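Local coordinates for protein N(G),N(G)-dimethylarginine dimethylaminohydrolase (PDB 1H70) that hydrolyses the nitric oxide synthase inhibitors asymmetric dimethylarginine and monomethylarginine to citrulline, releasing dimethylamine or methylamine, at residues Cys206-Glu211 and Leu229-Ile234; Thr166-Leu171 and Pro186-Phe191; Pro68-Ser73 and Asp124-Gly129. The protein carries 1 engineered substitution. One frame throughout, in Å; residues are numbered along the deposited sequence.

Contact 1: Cys206-Glu211 and Leu229-Ile234; sequences CIWVNE and LGYRVI
Trp208 and Tyr231 meet nearly at right angles: the five-membered ring of the indole and the phenol ring have planes 82° apart, with CD1 of Trp208 3.6 Å from CE1 of Tyr231. The tyrosine carbon lies at the edge of the indole, close to its plane, whereas CD1 approaches the phenol obliquely, so the pair is neither a stack nor a T. The carboxylate of Glu211 touches both rings. The indole points its NE1 at OE1 of Glu211, 3.0 Å away and in the plane of the indole, yet the carboxylate receives this N-H from above its own plane. That same OE1 sits 3.6 Å from CE1 of Tyr231, at the edge of the phenol, and the carboxylate and ring planes are only 16° apart. A bend at chi2 (-48°) folds the glutamate back, carrying its carboxylate to the indole N-H. The other oxygen, OE2, bonds to NE2 of His173, and the two bonds together limit rotation of the carboxylate.

Asn210 and Glu211 both have positive phi and form the tight connection between antiparallel strands 207-209 and 212-216; the latter then pairs in parallel with 232-236 through helix 220-227, a beta-alpha-beta crossover within one of the modules of the pentein propeller to which DDAH belongs. One face of the indole lies over the backbone N atoms of Asn210 and Glu211 in this turn. The backbone ties the turn directly to the far strand: Arg232 N donates to Glu211 O at 3.1 Å. Beyond the ring contact, Tyr231 OH is hydrogen-bonded to ND2 of Asn175, while Phe1 and Phe3 meet the indole ring.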
# COMPACT_ATOMS: atom_id res chain seq x y z
N CYS A 206 -3.63 4.60 -5.79
CA CYS A 206 -2.87 4.42 -7.02
C CYS A 206 -1.39 4.36 -6.63
O CYS A 206 -1.04 4.74 -5.52
CB CYS A 206 -3.03 5.58 -8.00
SG CYS A 206 -4.70 5.78 -8.66
N ILE A 207 -0.54 3.86 -7.53
CA ILE A 207 0.90 3.86 -7.24
C ILE A 207 1.78 4.48 -8.31
O ILE A 207 1.69 4.18 -9.48
CB ILE A 207 1.46 2.43 -6.96
CG1 ILE A 207 1.09 1.47 -8.09
CG2 ILE A 207 0.98 1.94 -5.60
CD1 ILE A 207 1.66 0.04 -7.88
N TRP A 208 2.66 5.38 -7.86
CA TRP A 208 3.66 5.96 -8.72
C TRP A 208 4.80 4.95 -8.71
O TRP A 208 5.19 4.46 -7.63
CB TRP A 208 4.16 7.29 -8.16
CG TRP A 208 5.31 7.89 -8.91
CD1 TRP A 208 5.20 8.80 -9.94
CD2 TRP A 208 6.70 7.65 -8.73
NE1 TRP A 208 6.45 9.13 -10.40
CE2 TRP A 208 7.40 8.46 -9.65
CE3 TRP A 208 7.44 6.85 -7.85
CZ2 TRP A 208 8.79 8.45 -9.75
CZ3 TRP A 208 8.83 6.86 -7.93
CH2 TRP A 208 9.50 7.66 -8.87
N VAL A 209 5.32 4.61 -9.88
CA VAL A 209 6.51 3.76 -10.00
C VAL A 209 7.33 4.30 -11.17
O VAL A 209 7.00 4.08 -12.34
CB VAL A 209 6.18 2.26 -10.32
CG1 VAL A 209 7.47 1.42 -10.27
CG2 VAL A 209 5.14 1.63 -9.37
N ASN A 210 8.38 5.05 -10.89
CA ASN A 210 9.27 5.51 -11.95
C ASN A 210 8.61 6.28 -13.11
O ASN A 210 8.89 6.07 -14.30
CB ASN A 210 10.08 4.31 -12.46
CG ASN A 210 11.01 3.74 -11.39
OD1 ASN A 210 11.20 4.35 -10.33
ND2 ASN A 210 11.60 2.56 -11.65
N GLU A 211 7.74 7.20 -12.74
CA GLU A 211 7.02 8.07 -13.67
C GLU A 211 5.82 7.43 -14.37
O GLU A 211 5.14 8.08 -15.15
CB GLU A 211 7.93 8.84 -14.63
CG GLU A 211 9.01 9.72 -13.99
CD GLU A 211 8.62 10.66 -12.85
OE1 GLU A 211 7.43 10.96 -12.60
OE2 GLU A 211 9.59 11.11 -12.17
N LEU A 229 -1.12 15.44 -15.67
CA LEU A 229 0.04 15.86 -14.92
C LEU A 229 1.35 15.45 -15.61
O LEU A 229 2.39 16.04 -15.32
CB LEU A 229 -0.04 15.39 -13.47
CG LEU A 229 -1.10 16.17 -12.69
CD1 LEU A 229 -1.62 15.37 -11.52
CD2 LEU A 229 -0.55 17.51 -12.24
N GLY A 230 1.30 14.47 -16.51
CA GLY A 230 2.48 14.07 -17.26
C GLY A 230 2.93 12.64 -17.05
O GLY A 230 3.93 12.21 -17.63
N TYR A 231 2.21 11.90 -16.21
CA TYR A 231 2.54 10.52 -15.93
C TYR A 231 2.05 9.55 -17.00
O TYR A 231 1.03 9.77 -17.62
CB TYR A 231 1.92 10.09 -14.60
CG TYR A 231 2.32 10.94 -13.42
CD1 TYR A 231 3.57 10.82 -12.86
CD2 TYR A 231 1.43 11.85 -12.86
CE1 TYR A 231 3.95 11.59 -11.76
CE2 TYR A 231 1.79 12.63 -11.78
CZ TYR A 231 3.04 12.49 -11.23
OH TYR A 231 3.37 13.27 -10.14
N ARG A 232 2.78 8.44 -17.17
CA ARG A 232 2.33 7.39 -18.08
C ARG A 232 1.35 6.55 -17.28
O ARG A 232 1.77 5.82 -16.37
CB ARG A 232 3.48 6.51 -18.54
CG ARG A 232 4.46 7.24 -19.44
CD ARG A 232 5.63 6.37 -19.90
NE ARG A 232 5.19 5.21 -20.66
CZ ARG A 232 6.02 4.28 -21.10
NH1 ARG A 232 7.32 4.37 -20.88
NH2 ARG A 232 5.55 3.24 -21.79
N VAL A 233 0.06 6.65 -17.59
CA VAL A 233 -0.92 5.91 -16.81
C VAL A 233 -1.21 4.51 -17.34
O VAL A 233 -1.46 4.30 -18.53
CB VAL A 233 -2.20 6.74 -16.60
CG1 VAL A 233 -3.21 6.01 -15.70
CG2 VAL A 233 -1.85 8.10 -16.05
N ILE A 234 -1.15 3.54 -16.43
CA ILE A 234 -1.44 2.15 -16.76
C ILE A 234 -2.67 1.72 -15.98
O ILE A 234 -2.68 1.84 -14.76
CB ILE A 234 -0.26 1.23 -16.39
CG1 ILE A 234 1.03 1.72 -17.06
CG2 ILE A 234 -0.60 -0.21 -16.78
CD1 ILE A 234 2.28 0.99 -16.54

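Contact 2: Thr166-Leu171 and Pro186-Phe191; sequences TGLAYL and PEFQDF
This is a purely apolar side-chain contact with no hydrogen bond across it, joining the outer strand 168-170 of a three-stranded sheet to the loop that precedes strand 192-195 of the same sheet. Leu168 and Tyr170, two residues apart on the strand, each meet one phenylalanine of the loop, while the backbones stay well apart: the CA atoms of Tyr170 and Phe191 are 9.5 Å from each other.

Leu168 and Phe188 come from opposite directions. The CD1 branch of the leucine does most of the touching, 3.6 Å from CE1 of Phe188 and 3.8 Å from its CZ, and approaches the ring obliquely; CD2 of Leu168 is a little farther, 4.1 Å from the same CE1. Tyr170 and Phe191 instead cross at about a right angle. CE1 of Tyr170 reaches the edge of the Phe191 ring, 3.8 Å from CE2 and close to the ring plane, whereas CE2 lies obliquely to the phenol. The two ring planes stand at 76°, with centroids 5.9 Å apart. Tyr170 holds CG opposite its own N (chi1 -176°), which extends the ring from the strand toward the loop, and its hydroxyl is hydrogen-bonded to Asn174 N.

A type I turn from Phe188 to Phe191, closed by Phe191 N to Phe188 O, joins the two phenylalanines, and the CB of each points toward the strand. Phe188 also meets Tyr127 edge-to-face and touches Val156 of strand 152-157. Leu176 of strand 175-178 touches both Leu168 and Phe188, and strand 119-122 of the adjacent sheet contributes Met120 against Tyr170 and Phe188, and Val122 against Tyr170 and Phe191.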
# COMPACT_ATOMS: atom_id res chain seq x y z
N THR A 166 -6.07 4.02 1.74
CA THR A 166 -7.34 3.69 1.12
C THR A 166 -7.84 4.95 0.41
O THR A 166 -8.50 4.87 -0.63
CB THR A 166 -8.37 3.32 2.19
OG1 THR A 166 -8.05 2.03 2.74
CG2 THR A 166 -9.78 3.20 1.61
N GLY A 167 -7.56 6.09 1.02
CA GLY A 167 -8.02 7.36 0.49
C GLY A 167 -6.95 8.38 0.16
O GLY A 167 -7.23 9.57 0.04
N LEU A 168 -5.71 7.93 -0.04
CA LEU A 168 -4.61 8.86 -0.33
C LEU A 168 -3.51 8.16 -1.11
O LEU A 168 -3.29 6.96 -0.94
CB LEU A 168 -3.96 9.34 0.96
CG LEU A 168 -4.53 10.48 1.79
CD1 LEU A 168 -3.91 10.44 3.18
CD2 LEU A 168 -4.24 11.80 1.07
N ALA A 169 -2.83 8.92 -1.93
CA ALA A 169 -1.72 8.41 -2.73
C ALA A 169 -0.80 9.53 -3.15
O ALA A 169 -1.26 10.48 -3.79
CB ALA A 169 -2.21 7.67 -3.99
N TYR A 170 0.48 9.40 -2.84
CA TYR A 170 1.46 10.41 -3.26
C TYR A 170 2.11 10.00 -4.55
O TYR A 170 2.64 8.91 -4.66
CB TYR A 170 2.51 10.64 -2.17
CG TYR A 170 3.50 11.74 -2.51
CD1 TYR A 170 3.05 13.03 -2.78
CD2 TYR A 170 4.87 11.50 -2.60
CE1 TYR A 170 3.93 14.05 -3.08
CE2 TYR A 170 5.76 12.51 -2.92
CZ TYR A 170 5.28 13.78 -3.15
OH TYR A 170 6.17 14.81 -3.47
N LEU A 171 2.02 10.86 -5.59
CA LEU A 171 2.57 10.54 -6.90
C LEU A 171 3.86 11.31 -7.26
O LEU A 171 4.18 11.48 -8.44
CB LEU A 171 1.50 10.83 -7.95
CG LEU A 171 0.10 10.25 -7.71
CD1 LEU A 171 -0.81 10.63 -8.88
CD2 LEU A 171 0.15 8.73 -7.54
N PRO A 186 -5.28 19.98 7.32
CA PRO A 186 -4.27 21.05 7.35
C PRO A 186 -2.89 20.55 6.98
O PRO A 186 -2.16 21.29 6.30
CB PRO A 186 -4.28 21.51 8.81
CG PRO A 186 -5.64 21.13 9.31
CD PRO A 186 -5.98 19.84 8.61
N GLU A 187 -2.53 19.34 7.41
CA GLU A 187 -1.20 18.80 7.10
C GLU A 187 -0.95 18.63 5.61
O GLU A 187 0.21 18.50 5.21
CB GLU A 187 -0.94 17.37 7.62
CG GLU A 187 -1.38 16.72 8.89
CD GLU A 187 -2.85 16.38 9.03
OE1 GLU A 187 -3.17 15.22 9.39
OE2 GLU A 187 -3.68 17.29 8.88
N PHE A 188 -1.99 18.51 4.80
CA PHE A 188 -1.78 18.25 3.37
C PHE A 188 -2.03 19.48 2.46
O PHE A 188 -1.98 19.36 1.22
CB PHE A 188 -2.69 17.10 2.89
CG PHE A 188 -2.53 15.79 3.62
CD1 PHE A 188 -3.65 15.01 3.90
CD2 PHE A 188 -1.28 15.30 3.98
CE1 PHE A 188 -3.53 13.79 4.56
CE2 PHE A 188 -1.16 14.09 4.63
CZ PHE A 188 -2.27 13.34 4.93
N GLN A 189 -2.31 20.64 3.04
CA GLN A 189 -2.63 21.81 2.21
C GLN A 189 -1.50 22.41 1.37
O GLN A 189 -1.79 23.18 0.45
CB GLN A 189 -3.37 22.89 3.02
CG GLN A 189 -4.71 22.45 3.58
CD GLN A 189 -5.65 21.76 2.59
OE1 GLN A 189 -6.11 22.36 1.61
NE2 GLN A 189 -5.93 20.45 2.86
N ASP A 190 -0.23 22.10 1.63
CA ASP A 190 0.78 22.67 0.75
C ASP A 190 1.04 21.74 -0.44
O ASP A 190 1.83 22.03 -1.31
CB ASP A 190 2.04 23.13 1.48
CG ASP A 190 1.83 24.45 2.25
OD1 ASP A 190 0.83 25.17 2.03
OD2 ASP A 190 2.64 24.80 3.13
N PHE A 191 0.32 20.61 -0.48
CA PHE A 191 0.45 19.70 -1.60
C PHE A 191 -0.49 20.19 -2.72
O PHE A 191 -1.39 20.97 -2.46
CB PHE A 191 -0.03 18.29 -1.24
CG PHE A 191 0.89 17.51 -0.32
CD1 PHE A 191 0.76 17.60 1.05
CD2 PHE A 191 1.86 16.67 -0.84
CE1 PHE A 191 1.58 16.88 1.90
CE2 PHE A 191 2.70 15.95 0.01
CZ PHE A 191 2.55 16.05 1.38

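Contact 3: Pro68-Ser73 and Asp124-Gly129; sequences PVLCTS and DHFYIG
Phe126 reaches across to Leu70 and Thr72, which lie two residues apart on the opposing segment. Its CB points toward segment 68-73, and chi1 of -67° sets CG opposite the carbonyl carbon, directing the ring at Leu70 and Thr72. Past CG, the CD2 side carries the contact: CD2 itself is 4.0 Å from CD2 of Leu70. The next atom, CE2, lies between the two partners, 3.9 Å from CG2 of Thr72 and 4.1 Å from the same leucine methyl. At the tip, CZ comes within 3.6 Å of CG2 of Thr72 and 3.9 Å of its CB. Both methyls approach the ring obliquely.

The threonine turns its two branches to different tasks: CG2 packs on the phenylalanine, while OG1 is hydrogen-bonded to O of Cys75 and N of Arg74 just after the segment. Leu146 of helix 136-148 and Ile119 and Met121 of strand 119-122 also touch Phe126, and Met142 of that helix touches Leu70. Strands 69-71 and 125-130 belong to separate three-stranded sheets, so the contact joins neighbouring sheets of the propeller.

No hydrogen bond crosses between the segments; their direct contacts are apolar, and the join rests on van der Waals packing and burial of nonpolar surface, with the threonine's polar branch satisfied by the residues that follow it.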
# COMPACT_ATOMS: atom_id res chain seq x y z
N PRO A 68 2.57 -6.15 5.93
CA PRO A 68 3.59 -6.72 6.82
C PRO A 68 4.96 -6.05 6.88
O PRO A 68 5.75 -6.42 7.75
CB PRO A 68 3.72 -8.18 6.36
CG PRO A 68 3.06 -8.26 5.02
CD PRO A 68 2.17 -7.08 4.86
N VAL A 69 5.30 -5.09 6.01
CA VAL A 69 6.62 -4.49 6.03
C VAL A 69 6.59 -3.08 5.46
O VAL A 69 5.75 -2.75 4.62
CB VAL A 69 7.64 -5.20 5.09
CG1 VAL A 69 9.08 -4.83 5.51
CG2 VAL A 69 7.48 -6.71 5.00
N LEU A 70 7.52 -2.26 5.94
CA LEU A 70 7.75 -0.95 5.36
C LEU A 70 9.19 -0.94 4.86
O LEU A 70 10.13 -1.03 5.65
CB LEU A 70 7.58 0.18 6.39
CG LEU A 70 7.84 1.57 5.81
CD1 LEU A 70 6.69 1.97 4.88
CD2 LEU A 70 8.05 2.61 6.96
N CYS A 71 9.37 -0.81 3.55
CA CYS A 71 10.71 -0.76 2.98
C CYS A 71 11.08 0.69 2.66
O CYS A 71 10.36 1.34 1.92
CB CYS A 71 10.75 -1.56 1.68
SG CYS A 71 10.34 -3.28 2.00
N THR A 72 12.19 1.17 3.20
CA THR A 72 12.65 2.52 2.90
C THR A 72 14.01 2.46 2.21
O THR A 72 14.51 1.39 1.90
CB THR A 72 12.74 3.39 4.18
OG1 THR A 72 13.94 3.05 4.90
CG2 THR A 72 11.58 3.11 5.13
N SER A 73 14.62 3.62 1.94
CA SER A 73 15.94 3.62 1.31
C SER A 73 17.06 3.34 2.30
O SER A 73 18.21 3.14 1.90
CB SER A 73 16.22 5.00 0.70
OG SER A 73 16.04 5.97 1.72
N ASP A 124 11.53 11.98 2.50
CA ASP A 124 12.01 11.25 3.68
C ASP A 124 11.02 11.33 4.85
O ASP A 124 11.33 10.90 5.98
CB ASP A 124 13.39 11.76 4.11
CG ASP A 124 14.46 11.56 3.07
OD1 ASP A 124 14.44 10.55 2.32
OD2 ASP A 124 15.39 12.40 2.95
N HIS A 125 9.81 11.85 4.60
CA HIS A 125 8.78 11.95 5.63
C HIS A 125 7.77 10.83 5.45
O HIS A 125 7.38 10.52 4.32
CB HIS A 125 8.03 13.29 5.63
CG HIS A 125 7.21 13.50 6.86
ND1 HIS A 125 7.76 13.94 8.05
CD2 HIS A 125 5.90 13.26 7.11
CE1 HIS A 125 6.81 13.99 8.97
NE2 HIS A 125 5.67 13.59 8.43
N PHE A 126 7.36 10.23 6.57
CA PHE A 126 6.38 9.14 6.53
C PHE A 126 5.13 9.49 7.31
O PHE A 126 5.19 9.66 8.53
CB PHE A 126 6.99 7.83 7.05
CG PHE A 126 8.08 7.27 6.16
CD1 PHE A 126 9.37 7.80 6.21
CD2 PHE A 126 7.81 6.26 5.27
CE1 PHE A 126 10.37 7.28 5.38
CE2 PHE A 126 8.78 5.74 4.44
CZ PHE A 126 10.07 6.27 4.50
N TYR A 127 3.98 9.60 6.63
CA TYR A 127 2.73 9.93 7.30
C TYR A 127 2.10 8.60 7.70
O TYR A 127 1.96 7.71 6.86
CB TYR A 127 1.73 10.65 6.39
CG TYR A 127 2.19 12.03 6.01
CD1 TYR A 127 2.89 12.22 4.84
CD2 TYR A 127 1.90 13.12 6.81
CE1 TYR A 127 3.33 13.49 4.46
CE2 TYR A 127 2.33 14.40 6.45
CZ TYR A 127 3.06 14.56 5.27
OH TYR A 127 3.49 15.85 4.88
N ILE A 128 1.74 8.49 8.97
CA ILE A 128 1.21 7.25 9.52
C ILE A 128 -0.20 7.41 10.09
O ILE A 128 -0.40 8.16 11.06
CB ILE A 128 2.12 6.75 10.66
CG1 ILE A 128 3.56 6.56 10.20
CG2 ILE A 128 1.55 5.43 11.22
CD1 ILE A 128 4.50 6.17 11.36
N GLY A 129 -1.19 6.72 9.51
CA GLY A 129 -2.55 6.84 10.01
C GLY A 129 -2.82 6.04 11.29
O GLY A 129 -2.30 4.93 11.48

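In the fold
Along the chain the three contacts follow in series, and contact 2 touches both others. Between contacts 1 and 2, whose centres are about 16 Å apart, Tyr231 OH lies 2.6 Å from Leu171 O, a probable though weak hydrogen bond, and CD1 of Trp208 packs 3.2 Å from the same oxygen. Contact 3 meets contact 2 through Tyr127, whose OH is 3.6 Å from CZ of Phe191. Contacts 1 and 3 do not touch, their nearest atoms being about 11 Å apart. None lines the citrulline pocket directly: the side chains of Leu70 and Leu168 are about 10 and 11 Å from the ligand, and Leu70 is about 7 Å from the side chain of pocket residue Glu66.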